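Local coordinates for B12-binding domain-containing protein (Kitasatospora setae, PDB 6WTE) that binds cobalamin and a [4Fe-4S] cluster and, as the radical SAM methylase TsrM, probably transfers methyl groups by a non-radical route, at residues Cys234-Pro237 with Asp238-Thr242; Gln246-Leu249 with Ala250-Val253; Gln267-Asp271 with Ser272-Leu276; His280-Asn283 with Leu284-Ile288; Asp315-Phe318 with Ala319-Ala323. One frame throughout, in Å; residues are numbered along the deposited sequence.

How the contacts relate
All five contacts lie in the radical SAM core and follow one another along the chain in numerical order. Contacts 1 and 3, with centres about 14 Å apart, both touch the iron-sulfur cluster and are tied to each other by Glu236 and Ser272. Contact 2 opens helix 249-261, contact 4 is part of helix 278-294 and contact 5 begins helix 316-325. Centres of contacts 2 and 4 are about 9 Å apart, those of 4 and 5 about 11 Å, so the three helices pack side by side outside the parallel strands. Phe274 of contact 3 reaches contacts 4 and 5, joining the cluster loop to this outer layer.

Contact 1 of 5, residues Cys234-Pro237 with Asp238-Thr242; sequences CVEP and DAKGT. With SF4 (iron/sulfur cluster), chain C.
Cys234 and Pro237 meet the [4Fe-4S] cluster at the turn where Val235 O accepts from Ala239 N at 2.8 Å. Cys234, the last cysteine of the CX3CX2C motif formed with Cys227 and Cys231, binds the cluster iron FE4 through SG at 2.3 Å. Its SG is anti to the backbone N (chi1 -170°), a turn that also lets it accept a nearly straight capping bond from Glu236 N, at 3.5 Å. Pro237 adds a van der Waals contact, its CG lying 3.6 Å from cluster sulfide S3. In the next shell Glu236 O accepts from Lys240 N, and a water joins Val235 O to Asp238 OD2, which also pairs with Lys126. Lys240 bends at chi2 and chi3, carrying NZ to a salt bridge with cobalamin, while Glu236 is shared between Ser272 and the same cofactor. Gly241, with positive phi, is the first residue to leave helical geometry. The short helix lies beside the cluster and packs against helix 106-109, where Ala239 touches Ile106 and Ser109.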
loop_
_atom_site.group_PDB
_atom_site.type_symbol
_atom_site.label_atom_id
_atom_site.label_comp_id
_atom_site.label_asym_id
_atom_site.label_seq_id
_atom_site.Cartn_x
_atom_site.Cartn_y
_atom_site.Cartn_z
ATOM N N CYS A 234 10.515 1.958 4.575
ATOM C CA CYS A 234 9.394 2.255 3.695
ATOM C C CYS A 234 9.738 2.012 2.233
ATOM O O CYS A 234 10.751 2.515 1.737
ATOM C CB CYS A 234 8.943 3.701 3.876
ATOM S SG CYS A 234 7.414 3.996 3.017
ATOM N N VAL A 235 8.854 1.288 1.539
ATOM C CA VAL A 235 9.027 0.984 0.118
ATOM C C VAL A 235 8.549 2.088 -0.807
ATOM O O VAL A 235 8.813 2.019 -2.013
ATOM C CB VAL A 235 8.255 -0.284 -0.288
ATOM C CG1 VAL A 235 8.746 -1.493 0.503
ATOM C CG2 VAL A 235 6.747 -0.076 -0.076
ATOM N N GLU A 236 7.848 3.099 -0.295
ATOM C CA GLU A 236 7.083 3.968 -1.186
ATOM C C GLU A 236 7.925 4.988 -1.950
ATOM O O GLU A 236 7.605 5.264 -3.114
ATOM C CB GLU A 236 5.961 4.671 -0.405
ATOM C CG GLU A 236 5.031 3.661 0.255
ATOM C CD GLU A 236 3.705 4.228 0.693
ATOM O OE1 GLU A 236 3.256 5.259 0.130
ATOM O OE2 GLU A 236 3.102 3.621 1.606
ATOM N N PRO A 237 8.971 5.594 -1.373
ATOM C CA PRO A 237 9.808 6.465 -2.215
ATOM C C PRO A 237 10.302 5.750 -3.463
ATOM O O PRO A 237 10.253 6.310 -4.563
ATOM C CB PRO A 237 10.947 6.874 -1.276
ATOM C CG PRO A 237 10.308 6.869 0.074
ATOM C CD PRO A 237 9.348 5.703 0.052
ATOM N N ASP A 238 10.738 4.502 -3.332
ATOM C CA ASP A 238 11.200 3.788 -4.514
ATOM C C ASP A 238 10.038 3.315 -5.376
ATOM O O ASP A 238 10.052 3.486 -6.600
ATOM C CB ASP A 238 12.052 2.590 -4.130
ATOM C CG ASP A 238 12.321 1.702 -5.317
ATOM O OD1 ASP A 238 13.058 2.153 -6.211
ATOM O OD2 ASP A 238 11.763 0.588 -5.376
ATOM N N ALA A 239 9.039 2.688 -4.757
ATOM C CA ALA A 239 8.005 2.008 -5.529
ATOM C C ALA A 239 6.981 2.969 -6.123
ATOM O O ALA A 239 6.366 2.650 -7.147
ATOM C CB ALA A 239 7.305 0.967 -4.656
ATOM N N LYS A 240 6.768 4.125 -5.503
ATOM C CA LYS A 240 5.898 5.153 -6.065
ATOM C C LYS A 240 6.668 6.245 -6.791
ATOM O O LYS A 240 6.248 6.688 -7.862
ATOM C CB LYS A 240 5.043 5.797 -4.963
ATOM C CG LYS A 240 4.308 4.808 -4.074
ATOM C CD LYS A 240 3.222 4.052 -4.837
ATOM C CE LYS A 240 2.069 4.955 -5.254
ATOM N NZ LYS A 240 0.838 4.161 -5.563
ATOM N N GLY A 241 7.778 6.700 -6.231
ATOM C CA GLY A 241 8.528 7.802 -6.807
ATOM C C GLY A 241 8.977 8.715 -5.688
ATOM O O GLY A 241 8.300 8.871 -4.672
ATOM N N THR A 242 10.144 9.329 -5.876
ATOM C CA THR A 242 10.803 10.120 -4.844
ATOM C C THR A 242 10.446 11.599 -4.884
ATOM O O THR A 242 10.977 12.363 -4.071
ATOM C CB THR A 242 12.324 9.993 -4.972
ATOM O OG1 THR A 242 12.729 10.495 -6.254
ATOM C CG2 THR A 242 12.754 8.540 -4.849
HETATM FE FE1 SF4 C . 8.280 7.974 5.433
HETATM FE FE2 SF4 C . 7.290 8.730 2.985
HETATM FE FE3 SF4 C . 5.564 7.980 4.937
HETATM FE FE4 SF4 C . 7.149 6.128 3.770
HETATM S S1 SF4 C . 5.499 7.320 2.753
HETATM S S2 SF4 C . 6.755 6.363 5.998
HETATM S S3 SF4 C . 9.047 7.333 3.370
HETATM S S4 SF4 C . 6.975 9.780 4.995
HETATM O O HOH W 1 11.745 3.194 -0.739
HETATM O O HOH W 2 10.206 -0.298 -3.226
#

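Contact 2 of 5, residues Gln246-Leu249 with Ala250-Val253; sequences QREL and ASVV
Glu248 O accepts Val252 N at 3.1 Å in a nearly straight bond and Ser251 N in a weak one, where the chain, leaving strand 245-246 by a short loop, begins to coil with Glu248 at the N-cap. The helix begun here, 249-261, runs on the outside of the radical SAM core and leads in the chain to strand 266-269, which pairs in parallel with 219-221. Arg247 doubles back over this first turn. Its CB sits 3.5 Å from Val252 CG2, and a bend at chi3 (62°) then lays the guanidinium across that same methyl, which stands 3.8 Å off one face of the group and toward its rim. The polar atoms are gripped from several sides: NH1 by Leu222 O, NH2 by Ser195 O and Glu255, and Tyr197 makes a cation-pi contact. A methionine in its place would probably leave Glu255 without its positive mate and the carbonyls of Leu222 and Ser195 without their donor. One turn along, Ser251 OG passes 3.7 Å from Glu248 CB and bonds to Leu194 O, which pins the helix start to the neighbouring loop. Farther along the helix, Val253 N bonds to Leu249 O while Val253 CG2 lies 3.3 Å from that same oxygen.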
loop_
_atom_site.group_PDB
_atom_site.type_symbol
_atom_site.label_atom_id
_atom_site.label_comp_id
_atom_site.label_asym_id
_atom_site.label_seq_id
_atom_site.Cartn_x
_atom_site.Cartn_y
_atom_site.Cartn_z
ATOM N N GLN A 246 1.951 16.096 -8.513
ATOM C CA GLN A 246 0.708 16.640 -7.981
ATOM C C GLN A 246 -0.363 16.657 -9.060
ATOM O O GLN A 246 -0.125 17.132 -10.173
ATOM C CB GLN A 246 0.928 18.060 -7.458
ATOM C CG GLN A 246 1.938 18.181 -6.332
ATOM C CD GLN A 246 2.157 19.622 -5.908
ATOM O OE1 GLN A 246 1.732 20.553 -6.592
ATOM N NE2 GLN A 246 2.825 19.812 -4.777
ATOM N N ARG A 247 -1.550 16.165 -8.723
ATOM C CA ARG A 247 -2.664 16.244 -9.653
ATOM C C ARG A 247 -3.271 17.639 -9.637
ATOM O O ARG A 247 -3.238 18.346 -8.621
ATOM C CB ARG A 247 -3.742 15.219 -9.310
ATOM C CG ARG A 247 -3.297 13.773 -9.356
ATOM C CD ARG A 247 -4.472 12.868 -9.035
ATOM N NE ARG A 247 -5.541 13.013 -10.027
ATOM C CZ ARG A 247 -6.789 12.586 -9.859
ATOM N NH1 ARG A 247 -7.142 11.977 -8.734
ATOM N NH2 ARG A 247 -7.686 12.765 -10.822
ATOM N N GLU A 248 -3.839 18.026 -10.776
ATOM C CA GLU A 248 -4.588 19.275 -10.861
ATOM C C GLU A 248 -5.685 19.301 -9.808
ATOM O O GLU A 248 -6.467 18.356 -9.687
ATOM C CB GLU A 248 -5.200 19.428 -12.257
ATOM C CG GLU A 248 -4.212 19.636 -13.402
ATOM C CD GLU A 248 -3.590 21.028 -13.437
ATOM O OE1 GLU A 248 -3.192 21.559 -12.379
ATOM O OE2 GLU A 248 -3.500 21.598 -14.545
ATOM N N LEU A 249 -5.736 20.393 -9.044
ATOM C CA LEU A 249 -6.686 20.480 -7.939
ATOM C C LEU A 249 -8.115 20.298 -8.431
ATOM O O LEU A 249 -8.897 19.555 -7.827
ATOM C CB LEU A 249 -6.530 21.825 -7.233
ATOM C CG LEU A 249 -5.160 22.069 -6.595
ATOM C CD1 LEU A 249 -5.007 23.541 -6.243
ATOM C CD2 LEU A 249 -4.980 21.201 -5.367
ATOM N N ALA A 250 -8.464 20.942 -9.544
ATOM C CA ALA A 250 -9.825 20.834 -10.057
ATOM C C ALA A 250 -10.165 19.404 -10.456
ATOM O O ALA A 250 -11.312 18.972 -10.292
ATOM C CB ALA A 250 -10.017 21.773 -11.244
ATOM N N SER A 251 -9.186 18.656 -10.979
ATOM C CA SER A 251 -9.448 17.276 -11.380
ATOM C C SER A 251 -9.677 16.383 -10.169
ATOM O O SER A 251 -10.577 15.533 -10.182
ATOM C CB SER A 251 -8.291 16.738 -12.226
ATOM O OG SER A 251 -8.147 17.490 -13.422
ATOM N N VAL A 252 -8.868 16.553 -9.118
ATOM C CA VAL A 252 -9.064 15.775 -7.894
ATOM C C VAL A 252 -10.458 16.017 -7.328
ATOM O O VAL A 252 -11.188 15.073 -7.004
ATOM C CB VAL A 252 -7.981 16.113 -6.854
ATOM C CG1 VAL A 252 -8.165 15.260 -5.619
ATOM C CG2 VAL A 252 -6.596 15.894 -7.433
ATOM N N VAL A 253 -10.847 17.287 -7.187
ATOM C CA VAL A 253 -12.138 17.568 -6.570
ATOM C C VAL A 253 -13.284 17.125 -7.480
ATOM O O VAL A 253 -14.318 16.652 -6.995
ATOM C CB VAL A 253 -12.252 19.054 -6.179
ATOM C CG1 VAL A 253 -13.552 19.293 -5.433
ATOM C CG2 VAL A 253 -11.058 19.464 -5.305
#

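Contact 3 of 5, residues Gln267-Asp271 with Ser272-Leu276; sequences QHTTD and SEFNL. With SF4 (iron/sulfur cluster), chain C.
Next to the packed pair of Asp271 and Phe274, Glu273 does something rare in a radical SAM protein: its carboxylate OE2 binds iron FE3 of the [4Fe-4S] cluster at 1.9 Å. The side chain bends at chi2 (-75°) to carry the carboxylate to the iron, and its OE1 has a weak hydrogen bond from Gln310. Ser272 CB, 3.7 Å from S1, and Leu276 CD1, 3.8 Å from S4, also touch the cluster. Behind the ligand, the loop that leaves strand 266-269 is held by Phe274, whose CG is anti to the backbone N (chi1 180°), which brings the ring against Thr269 at the strand end. Thr269 CG2 lies 3.9 Å above one face of the Phe274 ring, near the rim, and the two side chains cross at about a right angle. At the ring edge, in its plane, Asp271 OD2 stands 3.5 Å from Phe274 CD1, with carboxylate and ring planes 32° apart. That carboxylate is fixed by Thr223 OG1 and by Lys224 N. A type I turn from Glu273 to Leu276 follows. With a protein carboxylate on the iron where radical SAM enzymes usually chelate S-adenosylmethionine, the chemistry is consistent with a methylase that does not work by a radical route.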
loop_
_atom_site.group_PDB
_atom_site.type_symbol
_atom_site.label_atom_id
_atom_site.label_comp_id
_atom_site.label_asym_id
_atom_site.label_seq_id
_atom_site.Cartn_x
_atom_site.Cartn_y
_atom_site.Cartn_z
ATOM N N GLN A 267 -14.518 8.789 1.778
ATOM C CA GLN A 267 -13.405 8.719 0.843
ATOM C C GLN A 267 -12.098 8.770 1.611
ATOM O O GLN A 267 -11.944 9.562 2.545
ATOM C CB GLN A 267 -13.476 9.850 -0.187
ATOM C CG GLN A 267 -14.798 9.847 -0.954
ATOM C CD GLN A 267 -14.932 10.994 -1.936
ATOM O OE1 GLN A 267 -13.968 11.697 -2.217
ATOM N NE2 GLN A 267 -16.142 11.184 -2.464
ATOM N N HIS A 268 -11.176 7.899 1.228
ATOM C CA HIS A 268 -9.879 7.783 1.877
ATOM C C HIS A 268 -8.809 8.277 0.914
ATOM O O HIS A 268 -8.759 7.827 -0.236
ATOM C CB HIS A 268 -9.629 6.328 2.282
ATOM C CG HIS A 268 -8.540 6.152 3.293
ATOM N ND1 HIS A 268 -7.202 6.234 2.970
ATOM C CD2 HIS A 268 -8.592 5.900 4.622
ATOM C CE1 HIS A 268 -6.477 6.040 4.057
ATOM N NE2 HIS A 268 -7.294 5.837 5.074
ATOM N N THR A 269 -7.968 9.211 1.368
ATOM C CA THR A 269 -6.864 9.665 0.527
ATOM C C THR A 269 -5.885 8.516 0.321
ATOM O O THR A 269 -5.625 7.735 1.240
ATOM C CB THR A 269 -6.138 10.865 1.152
ATOM O OG1 THR A 269 -5.664 10.523 2.460
ATOM C CG2 THR A 269 -7.066 12.059 1.252
ATOM N N THR A 270 -5.360 8.390 -0.901
ATOM C CA THR A 270 -4.413 7.324 -1.212
ATOM C C THR A 270 -3.021 7.855 -1.535
ATOM O O THR A 270 -2.238 7.179 -2.213
ATOM C CB THR A 270 -4.921 6.463 -2.366
ATOM O OG1 THR A 270 -5.034 7.270 -3.543
ATOM C CG2 THR A 270 -6.266 5.862 -2.012
ATOM N N ASP A 271 -2.717 9.069 -1.098
ATOM C CA ASP A 271 -1.353 9.565 -1.123
ATOM C C ASP A 271 -0.475 8.725 -0.205
ATOM O O ASP A 271 -0.956 8.022 0.687
ATOM C CB ASP A 271 -1.318 11.024 -0.664
ATOM C CG ASP A 271 -2.231 11.909 -1.481
ATOM O OD1 ASP A 271 -2.690 11.467 -2.553
ATOM O OD2 ASP A 271 -2.507 13.042 -1.043
ATOM N N SER A 272 0.839 8.836 -0.403
ATOM C CA SER A 272 1.760 8.285 0.585
ATOM C C SER A 272 1.538 8.947 1.942
ATOM O O SER A 272 1.403 8.267 2.967
ATOM C CB SER A 272 3.202 8.460 0.112
ATOM O OG SER A 272 3.477 7.601 -0.986
ATOM N N GLU A 273 1.486 10.279 1.963
ATOM C CA GLU A 273 1.192 11.040 3.178
ATOM C C GLU A 273 0.421 12.279 2.754
ATOM O O GLU A 273 0.947 13.087 1.984
ATOM C CB GLU A 273 2.474 11.448 3.924
ATOM C CG GLU A 273 3.484 10.331 4.157
ATOM C CD GLU A 273 3.064 9.377 5.250
ATOM O OE1 GLU A 273 2.071 9.669 5.952
ATOM O OE2 GLU A 273 3.738 8.340 5.425
ATOM N N PHE A 274 -0.802 12.452 3.263
ATOM C CA PHE A 274 -1.635 13.543 2.758
ATOM C C PHE A 274 -1.042 14.910 3.088
ATOM O O PHE A 274 -1.116 15.829 2.264
ATOM C CB PHE A 274 -3.063 13.437 3.302
ATOM C CG PHE A 274 -3.979 14.543 2.827
ATOM C CD1 PHE A 274 -4.179 14.768 1.476
ATOM C CD2 PHE A 274 -4.637 15.357 3.737
ATOM C CE1 PHE A 274 -5.023 15.783 1.034
ATOM C CE2 PHE A 274 -5.479 16.373 3.307
ATOM C CZ PHE A 274 -5.673 16.587 1.955
ATOM N N ASN A 275 -0.439 15.072 4.272
ATOM C CA ASN A 275 0.026 16.388 4.700
ATOM C C ASN A 275 1.478 16.681 4.327
ATOM O O ASN A 275 1.981 17.753 4.674
ATOM C CB ASN A 275 -0.155 16.565 6.222
ATOM C CG ASN A 275 0.682 15.587 7.037
ATOM O OD1 ASN A 275 0.933 14.454 6.615
ATOM N ND2 ASN A 275 1.105 16.017 8.220
ATOM N N LEU A 276 2.173 15.772 3.653
ATOM C CA LEU A 276 3.419 16.169 3.016
ATOM C C LEU A 276 3.081 16.802 1.675
ATOM O O LEU A 276 2.025 16.534 1.100
ATOM C CB LEU A 276 4.367 14.978 2.866
ATOM C CG LEU A 276 4.788 14.347 4.201
ATOM C CD1 LEU A 276 5.860 13.281 3.994
ATOM C CD2 LEU A 276 5.284 15.407 5.199
HETATM FE FE1 SF4 C . 8.280 7.974 5.433
HETATM FE FE2 SF4 C . 7.290 8.730 2.985
HETATM FE FE3 SF4 C . 5.564 7.980 4.937
HETATM FE FE4 SF4 C . 7.149 6.128 3.770
HETATM S S1 SF4 C . 5.499 7.320 2.753
HETATM S S2 SF4 C . 6.755 6.363 5.998
HETATM S S3 SF4 C . 9.047 7.333 3.370
HETATM S S4 SF4 C . 6.975 9.780 4.995
#

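Contact 4 of 5, residues His280-Asn283 with Leu284-Ile288; sequences HAKN and LLREI
Arg286 runs back along the helix from one turn above Lys282 and Asn283, its chain extended from CG to NE, with CG packed 3.1 Å from Lys282 O. Its guanidinium comes near Lys282 CB, which Arg286 NH1 approaches to 3.6 Å. Arg286 NH1 also reaches Asn283 OD1 at 3.1 Å. This oxygen lies at the guanidinium edge, but the amide is turned 54° from the guanidinium plane and the N-H points aside (122°), so the hydrogen bond is weak. Lys282 NZ and Arg286 NH2, 5.5 Å apart, converge on Glu317 of helix 316-325, the lysine on OE1 and the arginine on OE2; Lys282 NZ also pairs with Asp315. The other side chains point to different neighbours. Leu284, with CG anti to the backbone N (chi1 -175°), faces Val252 and Val253, while Leu285, whose CG lies 3.3 Å from Ala281 O, faces Phe318 and Leu322. His280 gives NE2 to Arg247 O, the same helix thereby gripping the loop that precedes helix 249-261. Bonds such as Leu284 N to His280 O, 2.9 Å, keep the helical spacing that sets Arg286 beside residues three and four earlier. Such a helix, with apolar flanks and a charged outer side, is the connecting helix of the beta-alpha-beta crossover from strand 266-269 to strand 304-309 in the radical SAM barrel.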
loop_
_atom_site.group_PDB
_atom_site.type_symbol
_atom_site.label_atom_id
_atom_site.label_comp_id
_atom_site.label_asym_id
_atom_site.label_seq_id
_atom_site.Cartn_x
_atom_site.Cartn_y
_atom_site.Cartn_z
ATOM N N HIS A 280 -0.194 21.927 -1.469
ATOM C CA HIS A 280 -1.174 21.266 -2.325
ATOM C C HIS A 280 -2.348 20.730 -1.511
ATOM O O HIS A 280 -3.508 20.872 -1.912
ATOM C CB HIS A 280 -0.488 20.135 -3.093
ATOM C CG HIS A 280 -1.360 19.468 -4.111
ATOM N ND1 HIS A 280 -2.060 18.311 -3.843
ATOM C CD2 HIS A 280 -1.603 19.764 -5.409
ATOM C CE1 HIS A 280 -2.717 17.937 -4.927
ATOM N NE2 HIS A 280 -2.454 18.801 -5.892
ATOM N N ALA A 281 -2.065 20.119 -0.358
ATOM C CA ALA A 281 -3.135 19.589 0.478
ATOM C C ALA A 281 -4.067 20.700 0.943
ATOM O O ALA A 281 -5.296 20.563 0.885
ATOM C CB ALA A 281 -2.544 18.847 1.678
ATOM N N LYS A 282 -3.495 21.816 1.408
ATOM C CA LYS A 282 -4.321 22.928 1.867
ATOM C C LYS A 282 -5.109 23.549 0.718
ATOM O O LYS A 282 -6.279 23.906 0.888
ATOM C CB LYS A 282 -3.462 23.979 2.562
ATOM C CG LYS A 282 -3.017 23.551 3.947
ATOM C CD LYS A 282 -2.177 24.625 4.619
ATOM C CE LYS A 282 -1.949 24.295 6.083
ATOM N NZ LYS A 282 -1.166 25.371 6.770
ATOM N N ASN A 283 -4.496 23.681 -0.462
ATOM C CA ASN A 283 -5.238 24.193 -1.611
ATOM C C ASN A 283 -6.381 23.259 -1.993
ATOM O O ASN A 283 -7.466 23.714 -2.386
ATOM C CB ASN A 283 -4.297 24.384 -2.804
ATOM C CG ASN A 283 -3.439 25.623 -2.681
ATOM O OD1 ASN A 283 -3.790 26.567 -1.974
ATOM N ND2 ASN A 283 -2.307 25.630 -3.379
ATOM N N LEU A 284 -6.154 21.949 -1.891
ATOM C CA LEU A 284 -7.209 20.985 -2.180
ATOM C C LEU A 284 -8.382 21.149 -1.220
ATOM O O LEU A 284 -9.546 21.174 -1.639
ATOM C CB LEU A 284 -6.652 19.569 -2.092
ATOM C CG LEU A 284 -7.672 18.510 -2.510
ATOM C CD1 LEU A 284 -7.859 18.570 -4.013
ATOM C CD2 LEU A 284 -7.216 17.132 -2.068
ATOM N N LEU A 285 -8.091 21.238 0.084
ATOM C CA LEU A 285 -9.155 21.389 1.069
ATOM C C LEU A 285 -9.915 22.691 0.855
ATOM O O LEU A 285 -11.150 22.718 0.932
ATOM C CB LEU A 285 -8.570 21.321 2.479
ATOM C CG LEU A 285 -7.916 19.974 2.807
ATOM C CD1 LEU A 285 -7.160 20.055 4.130
ATOM C CD2 LEU A 285 -8.953 18.859 2.842
ATOM N N ARG A 286 -9.194 23.772 0.549
ATOM C CA ARG A 286 -9.845 25.045 0.262
ATOM C C ARG A 286 -10.825 24.919 -0.901
ATOM O O ARG A 286 -11.924 25.483 -0.858
ATOM C CB ARG A 286 -8.797 26.118 -0.037
ATOM C CG ARG A 286 -7.964 26.548 1.172
ATOM C CD ARG A 286 -7.041 27.711 0.828
ATOM N NE ARG A 286 -6.164 28.048 1.948
ATOM C CZ ARG A 286 -4.871 27.749 2.002
ATOM N NH1 ARG A 286 -4.286 27.118 0.989
ATOM N NH2 ARG A 286 -4.157 28.090 3.067
ATOM N N GLU A 287 -10.441 24.197 -1.957
ATOM C CA GLU A 287 -11.349 24.026 -3.088
ATOM C C GLU A 287 -12.561 23.183 -2.707
ATOM O O GLU A 287 -13.684 23.476 -3.138
ATOM C CB GLU A 287 -10.602 23.413 -4.275
ATOM C CG GLU A 287 -11.486 23.098 -5.474
ATOM C CD GLU A 287 -12.127 24.333 -6.082
ATOM O OE1 GLU A 287 -11.701 25.468 -5.767
ATOM O OE2 GLU A 287 -13.067 24.165 -6.888
ATOM N N ILE A 288 -12.360 22.141 -1.895
ATOM C CA ILE A 288 -13.487 21.332 -1.437
ATOM C C ILE A 288 -14.466 22.194 -0.652
ATOM O O ILE A 288 -15.687 22.131 -0.850
ATOM C CB ILE A 288 -12.996 20.146 -0.591
ATOM C CG1 ILE A 288 -12.170 19.174 -1.438
ATOM C CG2 ILE A 288 -14.179 19.430 0.036
ATOM C CD1 ILE A 288 -11.531 18.083 -0.606
#

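Contact 5 of 5, residues Asp315-Phe318 with Ala319-Ala323; sequences DEEF and ADLLA
Asp315, at the N-cap of helix 316-325, takes Phe318 N on OD1 at 2.9 Å, while its backbone O accepts Ala319 N in the first helical bond. This helix links strands 304-309 and 327-335 in a beta-alpha-beta crossover of the radical SAM core. The Ala319 methyl touches Phe314, Leu366 and Arg370. Asp320 lies beside Glu316, pointing the same way, and a water bonds to Glu316 OE2 and Asp320 OD2, at 2.6 Å from each. Glu316 OE2 and Asp320 OD2 are 4.5 Å apart, a likely repulsion eased by the water and by Arg370, which pairs with the other oxygen of Asp320. Leu321 CD1 lies alongside Glu317 CG, 4.2 Å away. Leu322 swings its CG anti to its carbonyl carbon (chi1 -73°), bringing a methyl over the Phe318 ring, which also meets Phe314 edge-to-face. A serine at Phe318 would probably open a gap between Leu322, Leu285 and Phe314. Over that ring face, Leu322 CD1 makes a CH-pi contact, 4.1 Å from the centroid of the Phe318 ring and 27° off its normal.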
loop_
_atom_site.group_PDB
_atom_site.type_symbol
_atom_site.label_atom_id
_atom_site.label_comp_id
_atom_site.label_asym_id
_atom_site.label_seq_id
_atom_site.Cartn_x
_atom_site.Cartn_y
_atom_site.Cartn_z
ATOM N N ASP A 315 -0.798 21.838 11.410
ATOM C CA ASP A 315 -0.996 23.040 12.207
ATOM C C ASP A 315 -2.480 23.387 12.306
ATOM O O ASP A 315 -3.354 22.686 11.781
ATOM C CB ASP A 315 -0.169 24.214 11.656
ATOM C CG ASP A 315 -0.531 24.602 10.227
ATOM O OD1 ASP A 315 -1.612 24.237 9.728
ATOM O OD2 ASP A 315 0.293 25.295 9.590
ATOM N N GLU A 316 -2.757 24.488 13.008
ATOM C CA GLU A 316 -4.138 24.867 13.280
ATOM C C GLU A 316 -4.901 25.148 11.991
ATOM O O GLU A 316 -6.059 24.733 11.841
ATOM C CB GLU A 316 -4.170 26.081 14.207
ATOM C CG GLU A 316 -5.564 26.494 14.639
ATOM C CD GLU A 316 -5.537 27.636 15.636
ATOM O OE1 GLU A 316 -4.428 28.125 15.944
ATOM O OE2 GLU A 316 -6.621 28.036 16.114
ATOM N N GLU A 317 -4.272 25.853 11.046
ATOM C CA GLU A 317 -4.935 26.129 9.775
ATOM C C GLU A 317 -5.282 24.839 9.046
ATOM O O GLU A 317 -6.363 24.719 8.458
ATOM C CB GLU A 317 -4.056 27.015 8.892
ATOM C CG GLU A 317 -4.702 27.346 7.547
ATOM C CD GLU A 317 -3.748 27.996 6.565
ATOM O OE1 GLU A 317 -2.553 27.628 6.547
ATOM O OE2 GLU A 317 -4.201 28.882 5.811
ATOM N N PHE A 318 -4.369 23.866 9.061
ATOM C CA PHE A 318 -4.651 22.587 8.421
ATOM C C PHE A 318 -5.838 21.903 9.079
ATOM O O PHE A 318 -6.728 21.388 8.392
ATOM C CB PHE A 318 -3.410 21.692 8.475
ATOM C CG PHE A 318 -3.511 20.448 7.622
ATOM C CD1 PHE A 318 -3.807 20.539 6.274
ATOM C CD2 PHE A 318 -3.279 19.192 8.169
ATOM C CE1 PHE A 318 -3.890 19.395 5.483
ATOM C CE2 PHE A 318 -3.347 18.047 7.380
ATOM C CZ PHE A 318 -3.661 18.152 6.037
ATOM N N ALA A 319 -5.890 21.920 10.416
ATOM C CA ALA A 319 -6.980 21.258 11.116
ATOM C C ALA A 319 -8.310 21.955 10.856
ATOM O O ALA A 319 -9.337 21.288 10.689
ATOM C CB ALA A 319 -6.685 21.191 12.614
ATOM N N ASP A 320 -8.312 23.294 10.805
ATOM C CA ASP A 320 -9.537 24.016 10.464
ATOM C C ASP A 320 -9.997 23.683 9.051
ATOM O O ASP A 320 -11.199 23.547 8.795
ATOM C CB ASP A 320 -9.328 25.524 10.600
ATOM C CG ASP A 320 -9.219 25.975 12.044
ATOM O OD1 ASP A 320 -9.697 25.254 12.944
ATOM O OD2 ASP A 320 -8.664 27.064 12.273
ATOM N N LEU A 321 -9.053 23.551 8.116
ATOM C CA LEU A 321 -9.418 23.211 6.746
ATOM C C LEU A 321 -9.957 21.789 6.656
ATOM O O LEU A 321 -10.963 21.543 5.981
ATOM C CB LEU A 321 -8.211 23.393 5.829
ATOM C CG LEU A 321 -7.884 24.834 5.440
ATOM C CD1 LEU A 321 -6.558 24.889 4.700
ATOM C CD2 LEU A 321 -9.002 25.425 4.583
ATOM N N LEU A 322 -9.315 20.842 7.343
ATOM C CA LEU A 322 -9.837 19.479 7.387
ATOM C C LEU A 322 -11.260 19.453 7.932
ATOM O O LEU A 322 -12.145 18.806 7.359
ATOM C CB LEU A 322 -8.925 18.599 8.237
ATOM C CG LEU A 322 -7.577 18.208 7.636
ATOM C CD1 LEU A 322 -6.734 17.584 8.731
ATOM C CD2 LEU A 322 -7.765 17.231 6.473
ATOM N N ALA A 323 -11.502 20.152 9.044
ATOM C CA ALA A 323 -12.843 20.147 9.618
ATOM C C ALA A 323 -13.858 20.719 8.640
ATOM O O ALA A 323 -14.930 20.141 8.440
ATOM C CB ALA A 323 -12.861 20.926 10.935
HETATM O O HOH W 3 -8.830 27.952 14.763
#